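Local coordinates for adhesion and penetration protein autotransporter (Haemophilus influenzae, PDB 3SYJ), which promotes bacterial adherence to and invasion of host cells, self-associates in bacterial aggregation, and probably acts as a serine protease, at residues 1-6 against 158-164; 180-186 against 205-211; 153-158 against 211-217. One frame throughout, in Å; residues are numbered along the deposited sequence.

Overall arrangement
All three contacts lie in the N-terminal protease domain of the passenger. Starting from the N terminus, the chain lays residues 1-6 along residues 158-164, so contact 1 closes a loop of some 150 residues and builds the edge of a small mixed sheet. Just before that closure, residues 153-158 open contact 3, which residues 211-217 complete; contacts 1 and 3 therefore cross, sharing Arg158 and bringing Gly1 beside Ser214 and Asp217. Contact 2, 180-186 against 205-211, follows contact 1 in series and is nested inside contact 3, with which it shares Ile211. Strands 151-155 and 179-182, neighbours in an antiparallel sheet of the protease domain, are thus both tied to the segment leading to Ser218.

Contact 1 of 3, residues 1-6 against 158-164; sequences GHTYFG and RQFWRND
The imidazole of His2 lies over one face of the Phe160 ring, planes 10° apart but slid until they barely overlap, with His2 NE2 3.2 Å from Phe160 CD2. At the edge of the same phenyl ring sits Gly1 O. The imidazole in turn puts its CD2 at the edge of the Arg162 guanidinium. On the other side of the sheet Phe5, its CG anti to the backbone N (chi1 -174°), brings CD1 over one face of the Trp161 indole, 3.4 Å from Trp161 CE2; the rings meet obliquely. The Tyr4 ring carries Gly6 N over one face and Arg162 O near its edge, while its hydroxyl donates to the syn side of Asp164 OD1 at 2.6 Å.

Parallel pairing holds these groups in step. Gly1 O takes Phe160 N at 2.8 Å, Phe160 O takes Thr3 N, Thr3 O takes Arg162 N, and Arg162 O takes Phe5 N. Gly1 N donates to Arg158 O and to Gln159 OE1, an oxygen also held by Thr179.

Strand 159-162 is the middle member of a three-stranded sheet, with 168-172 running antiparallel on its far side. Helix 9-17 packs against Thr3 and Gln159, and helix 603-609, from a much later part of the passenger, packs its Met608 and Glu609 against Phe5 and Trp161, so this face of the protease domain rests on that later part of the chain.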
# COMPACT_ATOMS: atom_id res chain seq x y z
N GLY A 1 68.14 -5.54 -0.93
CA GLY A 1 68.28 -4.11 -1.10
C GLY A 1 68.26 -3.34 0.21
O GLY A 1 68.11 -3.93 1.28
N HIS A 2 68.40 -2.02 0.12
CA HIS A 2 68.46 -1.17 1.29
C HIS A 2 67.23 -0.31 1.39
O HIS A 2 66.96 0.51 0.51
CB HIS A 2 69.69 -0.25 1.22
CG HIS A 2 71.00 -0.97 1.30
ND1 HIS A 2 71.62 -1.52 0.21
CD2 HIS A 2 71.81 -1.22 2.36
CE1 HIS A 2 72.76 -2.09 0.58
NE2 HIS A 2 72.90 -1.92 1.88
N THR A 3 66.49 -0.47 2.49
CA THR A 3 65.34 0.36 2.76
C THR A 3 65.64 1.37 3.87
O THR A 3 66.69 1.29 4.53
CB THR A 3 64.11 -0.50 3.15
OG1 THR A 3 64.36 -1.15 4.40
CG2 THR A 3 63.82 -1.55 2.08
N TYR A 4 64.72 2.30 4.08
CA TYR A 4 64.83 3.32 5.11
C TYR A 4 64.04 2.92 6.35
O TYR A 4 62.81 2.83 6.32
CB TYR A 4 64.31 4.65 4.55
CG TYR A 4 64.30 5.80 5.52
CD1 TYR A 4 65.29 5.94 6.49
CD2 TYR A 4 63.31 6.78 5.45
CE1 TYR A 4 65.27 7.00 7.38
CE2 TYR A 4 63.29 7.85 6.33
CZ TYR A 4 64.28 7.96 7.29
OH TYR A 4 64.26 9.02 8.16
N PHE A 5 64.76 2.68 7.45
CA PHE A 5 64.15 2.27 8.71
C PHE A 5 63.19 3.33 9.28
O PHE A 5 62.39 3.03 10.17
CB PHE A 5 65.23 1.92 9.74
CG PHE A 5 64.68 1.37 11.03
CD1 PHE A 5 64.08 0.12 11.06
CD2 PHE A 5 64.77 2.09 12.21
CE1 PHE A 5 63.57 -0.40 12.23
CE2 PHE A 5 64.26 1.58 13.40
CZ PHE A 5 63.67 0.33 13.41
N GLY A 6 63.26 4.54 8.74
CA GLY A 6 62.33 5.60 9.13
C GLY A 6 60.93 5.43 8.55
O GLY A 6 60.01 6.17 8.91
N ARG A 158 70.62 -9.36 -0.51
CA ARG A 158 70.77 -9.09 0.92
C ARG A 158 69.96 -7.87 1.35
O ARG A 158 70.04 -6.81 0.74
CB ARG A 158 72.24 -8.86 1.26
CG ARG A 158 73.09 -10.07 1.02
CD ARG A 158 74.51 -9.82 1.45
NE ARG A 158 75.25 -11.07 1.59
CZ ARG A 158 76.57 -11.15 1.66
NH1 ARG A 158 77.31 -10.05 1.59
NH2 ARG A 158 77.15 -12.34 1.79
N GLN A 159 69.19 -8.04 2.41
CA GLN A 159 68.25 -7.01 2.83
C GLN A 159 68.77 -6.19 4.02
O GLN A 159 69.15 -6.75 5.05
CB GLN A 159 66.87 -7.62 3.14
CG GLN A 159 66.30 -8.52 2.05
CD GLN A 159 65.81 -7.76 0.80
OE1 GLN A 159 65.90 -6.53 0.72
NE2 GLN A 159 65.30 -8.51 -0.17
N PHE A 160 68.77 -4.88 3.87
CA PHE A 160 69.17 -3.97 4.93
C PHE A 160 68.08 -2.95 5.16
O PHE A 160 67.30 -2.65 4.26
CB PHE A 160 70.43 -3.21 4.53
CG PHE A 160 71.64 -4.07 4.30
CD1 PHE A 160 72.59 -4.23 5.30
CD2 PHE A 160 71.85 -4.68 3.08
CE1 PHE A 160 73.71 -5.01 5.09
CE2 PHE A 160 72.98 -5.46 2.86
CZ PHE A 160 73.91 -5.62 3.87
N TRP A 161 68.02 -2.40 6.37
CA TRP A 161 67.41 -1.08 6.54
C TRP A 161 68.40 -0.10 7.16
O TRP A 161 69.28 -0.49 7.92
CB TRP A 161 66.07 -1.12 7.28
CG TRP A 161 66.10 -1.71 8.65
CD1 TRP A 161 66.97 -1.42 9.65
CD2 TRP A 161 65.18 -2.66 9.18
NE1 TRP A 161 66.66 -2.15 10.77
CE2 TRP A 161 65.57 -2.92 10.51
CE3 TRP A 161 64.07 -3.34 8.66
CZ2 TRP A 161 64.89 -3.82 11.32
CZ3 TRP A 161 63.40 -4.22 9.46
CH2 TRP A 161 63.81 -4.46 10.78
N ARG A 162 68.27 1.18 6.80
CA ARG A 162 69.21 2.20 7.24
C ARG A 162 68.50 3.24 8.08
O ARG A 162 67.40 3.66 7.73
CB ARG A 162 69.85 2.88 6.03
CG ARG A 162 70.53 1.92 5.09
CD ARG A 162 71.72 2.56 4.40
NE ARG A 162 72.69 1.52 4.07
CZ ARG A 162 73.78 1.27 4.78
NH1 ARG A 162 74.06 2.01 5.84
NH2 ARG A 162 74.59 0.29 4.41
N ASN A 163 69.14 3.65 9.17
CA ASN A 163 68.53 4.64 10.06
C ASN A 163 68.95 6.06 9.71
O ASN A 163 69.58 6.31 8.68
CB ASN A 163 68.82 4.33 11.53
CG ASN A 163 70.30 4.42 11.88
OD1 ASN A 163 71.07 5.10 11.20
ND2 ASN A 163 70.70 3.74 12.95
N ASP A 164 68.60 7.00 10.58
CA ASP A 164 68.86 8.41 10.31
C ASP A 164 70.35 8.77 10.36
O ASP A 164 70.75 9.84 9.90
CB ASP A 164 68.01 9.29 11.23
CG ASP A 164 66.63 9.57 10.66
OD1 ASP A 164 66.50 9.53 9.42
OD2 ASP A 164 65.69 9.84 11.43

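Contact 2 of 3, residues 180-186 against 205-211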
# COMPACT_ATOMS: atom_id res chain seq x y z
N ALA A 180 61.09 -3.89 -2.81
CA ALA A 180 60.98 -3.04 -3.99
C ALA A 180 60.57 -1.62 -3.62
O ALA A 180 60.21 -1.35 -2.48
CB ALA A 180 59.99 -3.64 -4.98
N GLY A 181 60.61 -0.72 -4.59
CA GLY A 181 60.17 0.65 -4.39
C GLY A 181 60.52 1.40 -5.67
O GLY A 181 60.90 0.77 -6.64
N ASN A 182 60.38 2.72 -5.69
CA ASN A 182 60.93 3.45 -6.83
C ASN A 182 62.45 3.43 -6.78
O ASN A 182 63.04 3.12 -5.74
CB ASN A 182 60.37 4.87 -6.95
CG ASN A 182 60.61 5.72 -5.72
OD1 ASN A 182 59.81 5.73 -4.79
ND2 ASN A 182 61.72 6.45 -5.72
N THR A 183 63.11 3.71 -7.90
CA THR A 183 64.57 3.74 -7.90
C THR A 183 65.08 5.03 -7.29
O THR A 183 64.32 5.98 -7.07
CB THR A 183 65.15 3.63 -9.32
OG1 THR A 183 64.85 4.82 -10.06
CG2 THR A 183 64.55 2.43 -10.03
N HIS A 184 66.38 5.08 -7.02
CA HIS A 184 67.02 6.32 -6.60
C HIS A 184 67.04 7.29 -7.77
O HIS A 184 66.58 6.97 -8.87
CB HIS A 184 68.43 6.06 -6.08
CG HIS A 184 68.47 5.63 -4.64
ND1 HIS A 184 68.35 6.52 -3.60
CD2 HIS A 184 68.60 4.40 -4.08
CE1 HIS A 184 68.41 5.86 -2.45
NE2 HIS A 184 68.56 4.58 -2.72
N ASN A 185 67.59 8.48 -7.52
CA ASN A 185 67.66 9.53 -8.53
C ASN A 185 68.63 9.20 -9.65
O ASN A 185 69.57 8.41 -9.47
CB ASN A 185 68.10 10.84 -7.89
CG ASN A 185 67.08 11.39 -6.93
OD1 ASN A 185 65.88 11.14 -7.05
ND2 ASN A 185 67.55 12.15 -5.96
N GLN A 186 68.41 9.83 -10.80
CA GLN A 186 69.28 9.71 -11.96
C GLN A 186 70.67 10.27 -11.65
O GLN A 186 70.81 11.39 -11.17
CB GLN A 186 68.66 10.46 -13.14
CG GLN A 186 69.51 10.46 -14.39
CD GLN A 186 69.68 9.08 -15.00
OE1 GLN A 186 70.68 8.41 -14.76
NE2 GLN A 186 68.69 8.65 -15.79
N GLU A 205 63.27 11.82 -6.63
CA GLU A 205 62.56 12.37 -7.78
C GLU A 205 61.62 11.34 -8.38
O GLU A 205 60.71 11.69 -9.14
CB GLU A 205 63.55 12.91 -8.83
CG GLU A 205 64.31 11.83 -9.58
CD GLU A 205 65.69 12.31 -10.04
OE1 GLU A 205 66.13 13.39 -9.60
OE2 GLU A 205 66.34 11.59 -10.84
N TYR A 206 61.81 10.07 -8.03
CA TYR A 206 60.89 9.02 -8.47
C TYR A 206 59.92 8.55 -7.39
O TYR A 206 59.13 7.63 -7.62
CB TYR A 206 61.62 7.82 -9.08
CG TYR A 206 62.38 8.14 -10.35
CD1 TYR A 206 61.72 8.54 -11.50
CD2 TYR A 206 63.76 8.03 -10.39
CE1 TYR A 206 62.43 8.83 -12.67
CE2 TYR A 206 64.48 8.31 -11.53
CZ TYR A 206 63.81 8.71 -12.67
OH TYR A 206 64.56 8.98 -13.80
N GLY A 207 59.95 9.20 -6.22
CA GLY A 207 58.97 8.91 -5.19
C GLY A 207 59.53 8.73 -3.78
O GLY A 207 60.74 8.83 -3.56
N PRO A 208 58.65 8.45 -2.82
CA PRO A 208 59.03 8.41 -1.41
C PRO A 208 59.72 7.11 -0.99
O PRO A 208 60.16 7.01 0.15
CB PRO A 208 57.68 8.51 -0.68
CG PRO A 208 56.60 8.41 -1.75
CD PRO A 208 57.25 8.04 -3.04
N LEU A 209 59.79 6.12 -1.88
CA LEU A 209 60.33 4.82 -1.49
C LEU A 209 61.53 4.40 -2.33
O LEU A 209 61.48 3.38 -3.00
CB LEU A 209 59.24 3.74 -1.58
CG LEU A 209 58.03 3.94 -0.66
CD1 LEU A 209 56.88 3.03 -1.10
CD2 LEU A 209 58.37 3.70 0.81
N PRO A 210 62.60 5.20 -2.31
CA PRO A 210 63.78 4.82 -3.10
C PRO A 210 64.42 3.59 -2.49
O PRO A 210 64.52 3.50 -1.27
CB PRO A 210 64.72 6.01 -2.94
CG PRO A 210 63.92 7.09 -2.31
CD PRO A 210 62.83 6.44 -1.55
N ILE A 211 64.86 2.66 -3.33
CA ILE A 211 65.49 1.44 -2.84
C ILE A 211 66.71 1.07 -3.68
O ILE A 211 66.65 1.07 -4.92
CB ILE A 211 64.49 0.27 -2.80
CG1 ILE A 211 65.08 -0.95 -2.08
CG2 ILE A 211 64.02 -0.09 -4.21
CD1 ILE A 211 64.08 -2.08 -1.92
O HOH W 1 64.06 8.96 -6.64
O HOH W 2 67.50 2.50 -7.14
O HOH W 3 69.11 13.80 -10.06
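Asn182 turns its amide into the bend formed by residues 206-209, with CG placed between the backbone N and the carbonyl carbon (chi1 58°). From there OD1 accepts Leu209 N at 2.9 Å, while ND2 donates to Thr183 O within its own segment and more weakly to Gly207 O. Both ends of the buried amide are thus used, which fixes its rotation. The backbone adds Ile211 N to Asn182 O at 3.1 Å.

His184 and Pro210 cross at about a right angle: Pro210 CB stands over the imidazole face, 3.8 Å from the ring centroid, in a CH-pi contact. Tyr206 is met differently, since His184 O lies in the plane of its ring, at the edge, 3.4 Å from Tyr206 CD2. That same carbonyl accepts Thr183 OG1 on a lone pair.

Farther along, Asn185 and Glu205 exchange bonds with each other's segment. Their amide and carboxylate planes stand 28° apart. Asn185 OD1 receives Glu205 N in its carbonyl plane at 2.7 Å, and Glu205 OE2 receives Gln186 N from above the carboxylate plane, also at 2.7 Å. A water joins Thr183 O, Asn185 OD1 and Tyr206 N; a second bridges His184 N and Ile211 O.

Strand 179-182 is an outer strand of its antiparallel sheet and pairs with 151-155, whose Arg153 touches Thr183 and Ile211. Helix 9-17 covers Ala180 and Leu209, while Thr183 and Gln186 rest on strand 193-196.

Contact 3 of 3, residues 153-158 against 211-217; sequences RIGSGR and IAGSKGD
Two torsions carry the guanidinium of Arg153 to Asp217: CG sits between the backbone N and the carbonyl carbon (chi1 72°), and the chain then bends at chi3 (-63°). Asp217 OD1 thereby lies at the guanidinium edge, 3.0 Å from Arg153 NH2, in a salt bridge whose hydrogen bond is weak. The guanidinium and carboxylate planes are nearly perpendicular, and Gly213 CA covers one guanidinium face.

Other donors share the carboxylate. Gly157 N reaches Asp217 OD1 at 2.9 Å from above the carboxylate plane, and a water held by Arg153 NH1 donates to the same oxygen. Asp217 OD2 takes Ser214 N on its anti lone pair at 2.8 Å and also bonds Gly1 N. Three donors on one oxygen and two on the other hold the carboxylate firmly.

Residues 214-217 form a type II beta turn that fits against Gly157, whose CA comes within 3.4 Å of Gly216 C. Arg158 N bonds Lys215 O at 2.7 Å, and Ser214 OG donates to a lone pair of Arg158 O. The side chains of Arg158 and Lys215 run side by side, leaving Arg158 NH1 3.6 Å from Lys215 NZ, a pairing of like charges that probably costs some energy.

The turn leads directly into Ser218, the likely nucleophile. An aspartate just before that serine, bonded to the chain's first amino group, recalls chymotrypsin-like proteases, where such a pairing orders the oxyanion hole; a similar role here is plausible.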
# COMPACT_ATOMS: atom_id res chain seq x y z
N ARG A 153 62.35 -0.51 -9.14
CA ARG A 153 63.18 -1.72 -9.18
C ARG A 153 62.72 -2.71 -8.11
O ARG A 153 61.93 -2.38 -7.22
CB ARG A 153 64.67 -1.41 -9.00
CG ARG A 153 65.10 -0.98 -7.59
CD ARG A 153 66.59 -1.22 -7.34
NE ARG A 153 66.91 -2.65 -7.42
CZ ARG A 153 66.85 -3.50 -6.39
NH1 ARG A 153 66.50 -3.07 -5.18
NH2 ARG A 153 67.14 -4.79 -6.57
N ILE A 154 63.22 -3.93 -8.19
CA ILE A 154 62.75 -4.97 -7.30
C ILE A 154 63.78 -6.07 -7.27
O ILE A 154 64.40 -6.37 -8.29
CB ILE A 154 61.39 -5.53 -7.79
CG1 ILE A 154 60.91 -6.66 -6.88
CG2 ILE A 154 61.50 -5.98 -9.24
CD1 ILE A 154 59.52 -7.19 -7.22
N GLY A 155 63.98 -6.69 -6.11
CA GLY A 155 64.97 -7.76 -6.00
C GLY A 155 64.94 -8.50 -4.68
O GLY A 155 64.20 -8.14 -3.77
N SER A 156 65.75 -9.55 -4.58
CA SER A 156 65.80 -10.32 -3.35
C SER A 156 67.21 -10.39 -2.75
O SER A 156 67.50 -11.25 -1.93
CB SER A 156 65.26 -11.73 -3.59
OG SER A 156 66.14 -12.47 -4.42
N GLY A 157 68.08 -9.48 -3.17
CA GLY A 157 69.43 -9.44 -2.62
C GLY A 157 69.45 -9.18 -1.13
O GLY A 157 68.44 -8.83 -0.53
N ARG A 158 70.62 -9.36 -0.51
CA ARG A 158 70.77 -9.09 0.92
C ARG A 158 69.96 -7.87 1.35
O ARG A 158 70.04 -6.81 0.74
CB ARG A 158 72.24 -8.86 1.26
CG ARG A 158 73.09 -10.07 1.02
CD ARG A 158 74.51 -9.82 1.45
NE ARG A 158 75.25 -11.07 1.59
CZ ARG A 158 76.57 -11.15 1.66
NH1 ARG A 158 77.31 -10.05 1.59
NH2 ARG A 158 77.15 -12.34 1.79
N ILE A 211 64.86 2.66 -3.33
CA ILE A 211 65.49 1.44 -2.84
C ILE A 211 66.71 1.07 -3.68
O ILE A 211 66.65 1.07 -4.92
CB ILE A 211 64.49 0.27 -2.80
CG1 ILE A 211 65.08 -0.95 -2.08
CG2 ILE A 211 64.02 -0.09 -4.21
CD1 ILE A 211 64.08 -2.08 -1.92
N ALA A 212 67.81 0.78 -3.01
CA ALA A 212 69.06 0.46 -3.70
C ALA A 212 69.31 -1.03 -3.61
O ALA A 212 68.85 -1.69 -2.68
CB ALA A 212 70.21 1.22 -3.07
N GLY A 213 70.04 -1.56 -4.57
CA GLY A 213 70.34 -2.98 -4.60
C GLY A 213 71.58 -3.29 -3.80
O GLY A 213 72.31 -2.39 -3.41
N SER A 214 71.80 -4.58 -3.55
CA SER A 214 72.97 -5.04 -2.80
C SER A 214 73.40 -6.41 -3.31
O SER A 214 72.93 -6.85 -4.36
CB SER A 214 72.64 -5.10 -1.31
OG SER A 214 71.36 -5.68 -1.10
N LYS A 215 74.30 -7.08 -2.60
CA LYS A 215 74.71 -8.42 -3.01
C LYS A 215 73.50 -9.32 -3.13
O LYS A 215 72.74 -9.48 -2.18
CB LYS A 215 75.71 -9.03 -2.03
CG LYS A 215 77.14 -8.61 -2.27
CD LYS A 215 78.02 -8.96 -1.08
CE LYS A 215 79.32 -8.17 -1.11
NZ LYS A 215 80.03 -8.21 0.20
N GLY A 216 73.32 -9.91 -4.31
CA GLY A 216 72.21 -10.81 -4.56
C GLY A 216 71.16 -10.19 -5.45
O GLY A 216 70.26 -10.87 -5.94
N ASP A 217 71.27 -8.88 -5.64
CA ASP A 217 70.32 -8.14 -6.46
C ASP A 217 70.78 -8.07 -7.90
O ASP A 217 70.05 -7.57 -8.76
CB ASP A 217 70.11 -6.74 -5.91
CG ASP A 217 69.12 -6.70 -4.75
OD1 ASP A 217 67.98 -7.20 -4.92
OD2 ASP A 217 69.47 -6.17 -3.67
O HOH W 4 66.15 -5.31 -3.38
O HOH W 5 67.20 -10.24 -6.69